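Local coordinates for protein putative solute-binding component of ABC transporter (Clostridium phytofermentans, PDB 4YS6) that probably serves as the sugar-binding component of an ABC transporter, and holds beta-D-glucose in the cleft between its two lobes, at residues A42-D47 with Y123-M128; N76-Q81 with G103-T108; S83-M88 with K94-A99. All coordinates share one frame; numbering follows the deposited sequence.

Contact 1: A42-D47 with Y123-M128. With BGC (beta-D-glucopyranose), chain D.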
loop_
_atom_site.group_PDB
_atom_site.type_symbol
_atom_site.label_atom_id
_atom_site.label_comp_id
_atom_site.label_asym_id
_atom_site.label_seq_id
_atom_site.Cartn_x
_atom_site.Cartn_y
_atom_site.Cartn_z
ATOM N N ALA A 42 15.502 -5.704 0.957
ATOM C CA ALA A 42 14.614 -6.845 0.857
ATOM C C ALA A 42 13.206 -6.389 0.473
ATOM O O ALA A 42 12.549 -5.680 1.239
ATOM C CB ALA A 42 14.578 -7.612 2.169
HETATM N N MSE A 43 12.746 -6.811 -0.700
HETATM C CA MSE A 43 11.425 -6.425 -1.212
HETATM C C MSE A 43 10.492 -7.642 -1.214
HETATM O O MSE A 43 10.964 -8.780 -1.288
HETATM C CB MSE A 43 11.545 -5.843 -2.634
HETATM C CG MSE A 43 12.377 -4.565 -2.732
HETATM SE SE MSE A 43 11.309 -3.093 -2.067
HETATM C CE MSE A 43 12.576 -2.304 -0.828
ATOM N N PRO A 44 9.176 -7.418 -1.101
ATOM C CA PRO A 44 8.282 -8.571 -0.900
ATOM C C PRO A 44 8.034 -9.433 -2.127
ATOM O O PRO A 44 8.087 -10.655 -2.009
ATOM C CB PRO A 44 6.962 -7.929 -0.439
ATOM C CG PRO A 44 7.032 -6.510 -0.920
ATOM C CD PRO A 44 8.483 -6.142 -0.877
ATOM N N THR A 45 7.798 -8.815 -3.275
ATOM C CA THR A 45 7.457 -9.549 -4.472
ATOM C C THR A 45 7.539 -8.629 -5.665
ATOM O O THR A 45 7.405 -7.427 -5.511
ATOM C CB THR A 45 6.052 -10.135 -4.377
ATOM O OG1 THR A 45 5.757 -10.860 -5.563
ATOM C CG2 THR A 45 5.015 -9.022 -4.206
ATOM N N LYS A 46 7.753 -9.205 -6.847
ATOM C CA LYS A 46 7.662 -8.470 -8.113
ATOM C C LYS A 46 6.261 -8.518 -8.711
ATOM O O LYS A 46 5.992 -7.847 -9.710
ATOM C CB LYS A 46 8.649 -9.051 -9.132
ATOM C CG LYS A 46 10.090 -8.758 -8.814
ATOM C CD LYS A 46 10.995 -9.325 -9.904
ATOM C CE LYS A 46 12.457 -9.055 -9.588
ATOM N NZ LYS A 46 13.384 -9.703 -10.559
ATOM N N ASP A 47 5.364 -9.283 -8.095
ATOM C CA ASP A 47 4.038 -9.551 -8.686
ATOM C C ASP A 47 3.041 -8.462 -8.299
ATOM O O ASP A 47 1.938 -8.404 -8.829
ATOM C CB ASP A 47 3.511 -10.917 -8.255
ATOM C CG ASP A 47 4.337 -12.075 -8.822
ATOM O OD1 ASP A 47 4.740 -12.010 -10.007
ATOM O OD2 ASP A 47 4.586 -13.047 -8.077
ATOM N N TYR A 123 10.821 -0.350 5.482
ATOM C CA TYR A 123 10.508 0.322 4.242
ATOM C C TYR A 123 9.034 0.130 3.920
ATOM O O TYR A 123 8.606 -0.994 3.670
ATOM C CB TYR A 123 11.359 -0.243 3.084
ATOM C CG TYR A 123 11.198 0.507 1.786
ATOM C CD1 TYR A 123 10.131 0.258 0.940
ATOM C CD2 TYR A 123 12.120 1.464 1.413
ATOM C CE1 TYR A 123 9.973 0.972 -0.245
ATOM C CE2 TYR A 123 11.985 2.179 0.250
ATOM C CZ TYR A 123 10.925 1.939 -0.578
ATOM O OH TYR A 123 10.817 2.660 -1.741
ATOM N N ASP A 124 8.300 1.246 3.934
ATOM C CA ASP A 124 6.884 1.372 3.589
ATOM C C ASP A 124 5.923 0.704 4.563
ATOM O O ASP A 124 4.937 1.347 4.975
ATOM C CB ASP A 124 6.587 0.859 2.193
ATOM C CG ASP A 124 5.226 1.310 1.726
ATOM O OD1 ASP A 124 5.102 2.447 1.195
ATOM O OD2 ASP A 124 4.256 0.573 1.983
ATOM N N ARG A 125 6.197 -0.552 4.902
ATOM C CA ARG A 125 5.428 -1.319 5.881
ATOM C C ARG A 125 6.158 -1.394 7.202
ATOM O O ARG A 125 7.362 -1.609 7.233
ATOM C CB ARG A 125 5.195 -2.737 5.376
ATOM C CG ARG A 125 4.445 -2.760 4.044
ATOM C CD ARG A 125 4.532 -4.135 3.426
ATOM N NE ARG A 125 3.661 -4.249 2.244
ATOM C CZ ARG A 125 3.519 -5.361 1.522
ATOM N NH1 ARG A 125 4.209 -6.445 1.814
ATOM N NH2 ARG A 125 2.681 -5.390 0.497
ATOM N N LEU A 126 5.446 -1.234 8.301
ATOM C CA LEU A 126 6.100 -1.254 9.592
ATOM C C LEU A 126 6.383 -2.707 10.052
ATOM O O LEU A 126 5.547 -3.599 9.915
ATOM C CB LEU A 126 5.256 -0.487 10.601
ATOM C CG LEU A 126 5.871 -0.265 11.980
ATOM C CD1 LEU A 126 7.168 0.510 11.910
ATOM C CD2 LEU A 126 4.864 0.412 12.913
ATOM N N ILE A 127 7.581 -2.920 10.584
ATOM C CA ILE A 127 7.988 -4.205 11.163
ATOM C C ILE A 127 7.564 -4.211 12.622
ATOM O O ILE A 127 7.867 -3.265 13.350
ATOM C CB ILE A 127 9.503 -4.410 11.015
ATOM C CG1 ILE A 127 9.848 -4.599 9.533
ATOM C CG2 ILE A 127 9.991 -5.593 11.844
ATOM C CD1 ILE A 127 11.318 -4.473 9.221
HETATM N N MSE A 128 6.813 -5.242 13.014
HETATM C CA MSE A 128 6.074 -5.273 14.274
HETATM C C MSE A 128 6.724 -6.160 15.340
HETATM O O MSE A 128 7.390 -7.152 15.019
HETATM C CB MSE A 128 4.626 -5.774 14.030
HETATM C CG MSE A 128 3.860 -5.131 12.927
HETATM SE SE MSE A 128 3.711 -3.201 13.139
HETATM C CE MSE A 128 2.414 -3.191 14.607
HETATM C C2 BGC D . 1.610 -0.516 0.213
HETATM C C3 BGC D . 0.710 -0.260 -0.952
HETATM C C4 BGC D . 0.607 -1.417 -1.855
HETATM C C5 BGC D . 0.257 -2.680 -1.132
HETATM C C6 BGC D . 0.353 -3.926 -1.986
HETATM C C1 BGC D . 1.091 -1.735 1.001
HETATM O O1 BGC D . 1.837 -2.029 2.011
HETATM O O2 BGC D . 1.632 0.618 1.070
HETATM O O3 BGC D . 1.259 0.918 -1.655
HETATM O O4 BGC D . -0.440 -1.229 -2.840
HETATM O O5 BGC D . 1.196 -2.831 -0.025
HETATM O O6 BGC D . 1.555 -3.963 -2.739
#

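Contact 2: N76-Q81 with G103-T108. With NA (sodium ion), chain G.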
loop_
_atom_site.group_PDB
_atom_site.type_symbol
_atom_site.label_atom_id
_atom_site.label_comp_id
_atom_site.label_asym_id
_atom_site.label_seq_id
_atom_site.Cartn_x
_atom_site.Cartn_y
_atom_site.Cartn_z
ATOM N N ASN A 76 6.578 -12.973 -2.287
ATOM C CA ASN A 76 5.536 -12.967 -1.247
ATOM C C ASN A 76 5.527 -14.232 -0.386
ATOM O O ASN A 76 4.506 -14.597 0.223
ATOM C CB ASN A 76 4.145 -12.737 -1.883
ATOM C CG ASN A 76 3.583 -11.360 -1.592
ATOM O OD1 ASN A 76 4.285 -10.474 -1.111
ATOM N ND2 ASN A 76 2.305 -11.168 -1.915
ATOM N N ASP A 77 6.674 -14.890 -0.299
ATOM C CA ASP A 77 6.850 -16.064 0.549
ATOM C C ASP A 77 7.676 -15.680 1.782
ATOM O O ASP A 77 8.847 -15.319 1.655
ATOM C CB ASP A 77 7.527 -17.178 -0.253
ATOM C CG ASP A 77 6.599 -17.808 -1.277
ATOM O OD1 ASP A 77 5.373 -17.664 -1.127
ATOM O OD2 ASP A 77 7.088 -18.457 -2.230
ATOM N N VAL A 78 7.063 -15.738 2.966
ATOM C CA VAL A 78 7.705 -15.263 4.192
ATOM C C VAL A 78 9.026 -15.972 4.488
ATOM O O VAL A 78 10.013 -15.317 4.843
ATOM C CB VAL A 78 6.748 -15.401 5.389
ATOM C CG1 VAL A 78 7.457 -15.126 6.726
ATOM C CG2 VAL A 78 5.589 -14.453 5.215
ATOM N N GLN A 79 9.082 -17.293 4.342
ATOM C CA GLN A 79 10.313 -17.999 4.684
ATOM C C GLN A 79 11.435 -17.634 3.710
ATOM O O GLN A 79 12.620 -17.621 4.082
ATOM C CB GLN A 79 10.085 -19.510 4.713
ATOM C CG GLN A 79 11.308 -20.285 5.123
ATOM C CD GLN A 79 11.850 -19.827 6.458
ATOM O OE1 GLN A 79 13.052 -19.588 6.609
ATOM N NE2 GLN A 79 10.963 -19.685 7.433
ATOM N N THR A 80 11.069 -17.303 2.476
ATOM C CA THR A 80 12.065 -16.871 1.504
ATOM C C THR A 80 12.642 -15.536 1.939
ATOM O O THR A 80 13.850 -15.329 1.859
ATOM C CB THR A 80 11.478 -16.773 0.084
ATOM O OG1 THR A 80 11.193 -18.103 -0.373
ATOM C CG2 THR A 80 12.482 -16.107 -0.877
ATOM N N GLN A 81 11.789 -14.626 2.395
ATOM C CA GLN A 81 12.288 -13.337 2.829
ATOM C C GLN A 81 13.186 -13.483 4.049
ATOM O O GLN A 81 14.226 -12.829 4.138
ATOM C CB GLN A 81 11.143 -12.380 3.119
ATOM C CG GLN A 81 11.663 -11.018 3.545
ATOM C CD GLN A 81 10.581 -9.970 3.463
ATOM O OE1 GLN A 81 9.606 -10.001 4.216
ATOM N NE2 GLN A 81 10.734 -9.056 2.530
ATOM N N GLY A 103 4.414 -8.318 8.790
ATOM C CA GLY A 103 5.084 -7.439 9.745
ATOM C C GLY A 103 5.649 -8.094 10.991
ATOM O O GLY A 103 6.660 -7.631 11.520
ATOM N N ASP A 104 5.019 -9.158 11.472
ATOM C CA ASP A 104 5.506 -9.823 12.699
ATOM C C ASP A 104 6.320 -11.111 12.469
ATOM O O ASP A 104 6.587 -11.845 13.413
ATOM C CB ASP A 104 4.315 -10.115 13.624
ATOM C CG ASP A 104 3.265 -11.006 12.984
ATOM O OD1 ASP A 104 3.352 -11.278 11.769
ATOM O OD2 ASP A 104 2.329 -11.414 13.708
ATOM N N SER A 105 6.762 -11.357 11.239
ATOM C CA SER A 105 7.415 -12.613 10.908
ATOM C C SER A 105 8.942 -12.647 10.983
ATOM O O SER A 105 9.539 -13.696 10.782
ATOM C CB SER A 105 7.022 -13.014 9.489
ATOM O OG SER A 105 7.525 -12.046 8.571
ATOM N N LEU A 106 9.565 -11.502 11.227
ATOM C CA LEU A 106 11.005 -11.360 11.074
ATOM C C LEU A 106 11.743 -11.204 12.401
ATOM O O LEU A 106 12.925 -10.875 12.434
ATOM C CB LEU A 106 11.307 -10.142 10.183
ATOM C CG LEU A 106 10.686 -10.139 8.786
ATOM C CD1 LEU A 106 11.098 -8.928 7.961
ATOM C CD2 LEU A 106 11.045 -11.406 8.045
ATOM N N GLY A 107 11.058 -11.468 13.508
ATOM C CA GLY A 107 11.645 -11.211 14.810
ATOM C C GLY A 107 12.955 -11.936 15.059
ATOM O O GLY A 107 13.893 -11.368 15.606
ATOM N N THR A 108 13.024 -13.202 14.673
ATOM C CA THR A 108 14.225 -13.969 14.913
ATOM C C THR A 108 15.406 -13.424 14.124
ATOM O O THR A 108 16.479 -13.221 14.675
ATOM C CB THR A 108 14.008 -15.452 14.557
ATOM O OG1 THR A 108 12.954 -15.972 15.371
ATOM C CG2 THR A 108 15.262 -16.250 14.809
HETATM NA NA NA G . 4.253 -16.618 -3.059
HETATM O O HOH W 1 2.578 -16.367 -1.721
HETATM O O HOH W 2 5.711 -18.168 -4.439
HETATM O O HOH W 3 7.821 -11.340 6.013
HETATM O O HOH W 4 4.598 -15.827 -5.262
#

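Contact 3: S83-M88 with K94-A99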
loop_
_atom_site.group_PDB
_atom_site.type_symbol
_atom_site.label_atom_id
_atom_site.label_comp_id
_atom_site.label_asym_id
_atom_site.label_seq_id
_atom_site.Cartn_x
_atom_site.Cartn_y
_atom_site.Cartn_z
ATOM N N SER A 83 15.057 -16.120 4.792
ATOM C CA SER A 83 16.320 -16.673 4.321
ATOM C C SER A 83 17.142 -15.634 3.563
ATOM O O SER A 83 18.370 -15.614 3.677
ATOM C CB SER A 83 16.060 -17.890 3.448
ATOM O OG SER A 83 15.471 -18.897 4.235
ATOM N N GLN A 84 16.479 -14.762 2.812
ATOM C CA GLN A 84 17.198 -13.718 2.089
ATOM C C GLN A 84 17.875 -12.757 3.044
ATOM O O GLN A 84 19.026 -12.402 2.840
ATOM C CB GLN A 84 16.268 -12.970 1.145
ATOM C CG GLN A 84 15.859 -13.836 -0.025
ATOM C CD GLN A 84 14.852 -13.179 -0.937
ATOM O OE1 GLN A 84 14.106 -12.282 -0.531
ATOM N NE2 GLN A 84 14.806 -13.652 -2.185
ATOM N N ILE A 85 17.180 -12.364 4.107
ATOM C CA ILE A 85 17.769 -11.476 5.110
ATOM C C ILE A 85 18.924 -12.166 5.850
ATOM O O ILE A 85 19.976 -11.559 6.045
ATOM C CB ILE A 85 16.681 -10.980 6.083
ATOM C CG1 ILE A 85 15.688 -10.128 5.303
ATOM C CG2 ILE A 85 17.273 -10.156 7.244
ATOM C CD1 ILE A 85 14.366 -9.919 5.997
ATOM N N GLU A 86 18.758 -13.444 6.211
ATOM C CA GLU A 86 19.853 -14.212 6.788
ATOM C C GLU A 86 21.086 -14.174 5.893
ATOM O O GLU A 86 22.205 -14.027 6.385
ATOM C CB GLU A 86 19.432 -15.672 7.032
ATOM C CG GLU A 86 18.628 -15.848 8.298
ATOM C CD GLU A 86 18.099 -17.259 8.493
ATOM O OE1 GLU A 86 18.142 -18.064 7.538
ATOM O OE2 GLU A 86 17.631 -17.555 9.612
ATOM N N ASN A 87 20.875 -14.324 4.588
ATOM C CA ASN A 87 21.977 -14.360 3.625
ATOM C C ASN A 87 22.619 -12.991 3.481
ATOM O O ASN A 87 23.827 -12.893 3.310
ATOM C CB ASN A 87 21.498 -14.834 2.256
ATOM C CG ASN A 87 21.112 -16.304 2.244
ATOM O OD1 ASN A 87 21.408 -17.048 3.181
ATOM N ND2 ASN A 87 20.444 -16.727 1.176
HETATM N N MSE A 88 21.808 -11.935 3.528
HETATM C CA MSE A 88 22.359 -10.580 3.493
HETATM C C MSE A 88 23.304 -10.360 4.665
HETATM O O MSE A 88 24.386 -9.795 4.511
HETATM C CB MSE A 88 21.247 -9.529 3.516
HETATM C CG MSE A 88 20.515 -9.412 2.231
HETATM SE SE MSE A 88 18.852 -8.394 2.438
HETATM C CE MSE A 88 18.119 -8.823 0.675
ATOM N N LYS A 94 25.774 -4.203 6.079
ATOM C CA LYS A 94 26.010 -3.379 7.259
ATOM C C LYS A 94 24.740 -2.676 7.743
ATOM O O LYS A 94 24.713 -2.136 8.836
ATOM C CB LYS A 94 27.091 -2.333 6.960
ATOM C CG LYS A 94 28.441 -2.919 6.585
ATOM C CD LYS A 94 29.128 -3.521 7.797
ATOM C CE LYS A 94 30.460 -4.156 7.435
ATOM N NZ LYS A 94 30.279 -5.401 6.628
ATOM N N LEU A 95 23.699 -2.706 6.916
ATOM C CA LEU A 95 22.423 -2.051 7.173
ATOM C C LEU A 95 21.389 -2.783 6.321
ATOM O O LEU A 95 21.687 -3.191 5.179
ATOM C CB LEU A 95 22.470 -0.553 6.818
ATOM C CG LEU A 95 21.265 0.336 7.123
ATOM C CD1 LEU A 95 21.720 1.783 7.373
ATOM C CD2 LEU A 95 20.202 0.312 6.007
ATOM N N LEU A 96 20.184 -2.952 6.869
ATOM C CA LEU A 96 19.095 -3.615 6.153
ATOM C C LEU A 96 17.927 -2.674 5.940
ATOM O O LEU A 96 17.446 -2.047 6.883
ATOM C CB LEU A 96 18.615 -4.839 6.916
ATOM C CG LEU A 96 19.685 -5.902 7.169
ATOM C CD1 LEU A 96 19.214 -6.883 8.249
ATOM C CD2 LEU A 96 19.985 -6.630 5.870
ATOM N N VAL A 97 17.488 -2.592 4.692
ATOM C CA VAL A 97 16.269 -1.901 4.330
ATOM C C VAL A 97 15.256 -2.965 3.968
ATOM O O VAL A 97 15.460 -3.690 2.982
ATOM C CB VAL A 97 16.487 -0.957 3.157
ATOM C CG1 VAL A 97 15.170 -0.310 2.756
ATOM C CG2 VAL A 97 17.532 0.096 3.515
ATOM N N ILE A 98 14.172 -3.084 4.748
ATOM C CA ILE A 98 13.270 -4.223 4.604
ATOM C C ILE A 98 11.839 -3.816 4.420
ATOM O O ILE A 98 11.267 -3.139 5.267
ATOM C CB ILE A 98 13.343 -5.178 5.833
ATOM C CG1 ILE A 98 14.756 -5.723 5.986
ATOM C CG2 ILE A 98 12.340 -6.312 5.702
ATOM C CD1 ILE A 98 14.975 -6.413 7.252
ATOM N N ALA A 99 11.263 -4.250 3.301
ATOM C CA ALA A 99 9.839 -4.131 3.045
ATOM C C ALA A 99 9.217 -5.512 3.291
ATOM O O ALA A 99 9.274 -6.395 2.439
ATOM C CB ALA A 99 9.580 -3.657 1.637
#

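Contact 1: A42-D47 with Y123-M128
M43, a selenomethionine, lays its terminal methyl over one face of the Y123 ring. CE sits 3.9 Å above the ring plane of Y123, displaced toward the rim, and is 4.0 Å from CD1 of Y123. In this Met-aromatic contact the methyl makes a CH-pi approach over the face, while the selenium stands oblique to it. The chain of M43 is bent at both chi2 (-76°) and chi3, and these turns bring the methyl to a ring that the CB of M43 does not face. The hydroxyl of Y123 is hydrogen-bonded to OD1 of D54. One residue further on, the ring of P44 lies obliquely to the guanidinium of R125, with CB and CG each 3.9 Å from NH1. The contact sits at the C-terminal ends of strands 38-43 and 119-123, and the loop after the latter supplies D124 and R125 to the glucose pocket. R125 runs extended from CG to NE: its NE donates to O1 of the sugar at 2.9 Å, and its NH2 donates almost straight (173°) to the ring oxygen O5 at 3.0 Å. NH1 is hydrogen-bonded to the carbonyl of S100. D124 takes a hydrogen bond from the sugar's O2 on OD2, while its OD1 forms a salt bridge with R50. With NH1 tied to the backbone and resting by the proline, the guanidinium is held in rotation, so that NE and NH2 reach both oxygens on the anomeric carbon.

Contact 2: N76-Q81 with G103-T108
V78, in the first turn of helix 78-90, places CG1 3.5 Å from CB of S105 and 3.6 Å from OG of S105. That methyl lies anti to the backbone N (chi1 171°) and meets S105 on the approach to helix 107-115. OG of S105 is also hydrogen-bonded to the carbonyl of E102, three residues earlier. These are the N-terminal ends of two successive helices of a Rossmann-like lobe of a periplasmic binding protein, joined through strand 95-98 and the residues that follow it. One turn beyond V78, Q81 crosses L106 at about a right angle, its OE1 4.2 Å from CD1 of L106. The glutamine's polar end is well occupied: OE1 accepts from the backbone N of I101, and NE2 donates to the carbonyl of A99. A single water bridges the segments, donating to OE1 of Q81 at 2.9 Å and to OG of S105 at 2.7 Å. Just before helix 78-90, D77 binds a sodium ion through OD1 at 2.5 Å; S75 O and three waters complete the site, and one of those waters also donates to OD2 of D77.

Contact 3: S83-M88 with K94-A99
I85 is the first residue of 83-88 to meet the strand, and it does so through two branches. Its CG2 lies 3.9 Å from CD1 of L96, the two side chains passing at a slant, while its CD1 meets CD1 of I98 tip to tip at 3.8 Å. The division follows from the torsions: CG1 is anti to the carbonyl carbon (chi1 -65°) and carries CD1 to I98, leaving CG2 for L96. One turn on comes M88, a selenomethionine, with CB 3.9 Å from CD2 of L96 and its selenium 4.0 Å from the same methyl. L96 thus serves two successive turns of the helix, CD1 to I85 and CD2 to M88. All four touching residues are buried, and the contact is purely apolar. Helix 107-115 packs alongside, V109 on I85 and A113 and L110 on L96 and I98. Helix 83-88 and strand 95-98 run nearly antiparallel, their axes 160° apart and 10.2 Å at closest approach. This is the second half of a beta-alpha-beta crossover, in which helix 78-90 runs back across one face of the parallel sheet between strands 68-73 and 95-98, as in the Rossmann-like lobes of periplasmic binding proteins.

In the fold
Within one lobe the three contacts range from core to surface to binding cleft. Contact 3 is the buried hydrophobic layer between helix 78-90 and the sheet, while contact 2, at the start of that helix, is only partly buried and brings in water. Contact 1 lies at the C-terminal ends of strands 38-43 and 119-123 and in the loops that follow, where apolar contacts give way to groups that hold the sugar. Strand 95-98 lies between those two strands, so backbone bonds tie contact 3 to both sides of contact 1. Contacts 2 and 3 share helix 78-90, and CD1 of L106 packs on both I85 and I98. P44 O with N76 N, and G103 O with M128 N, link contacts 1 and 2.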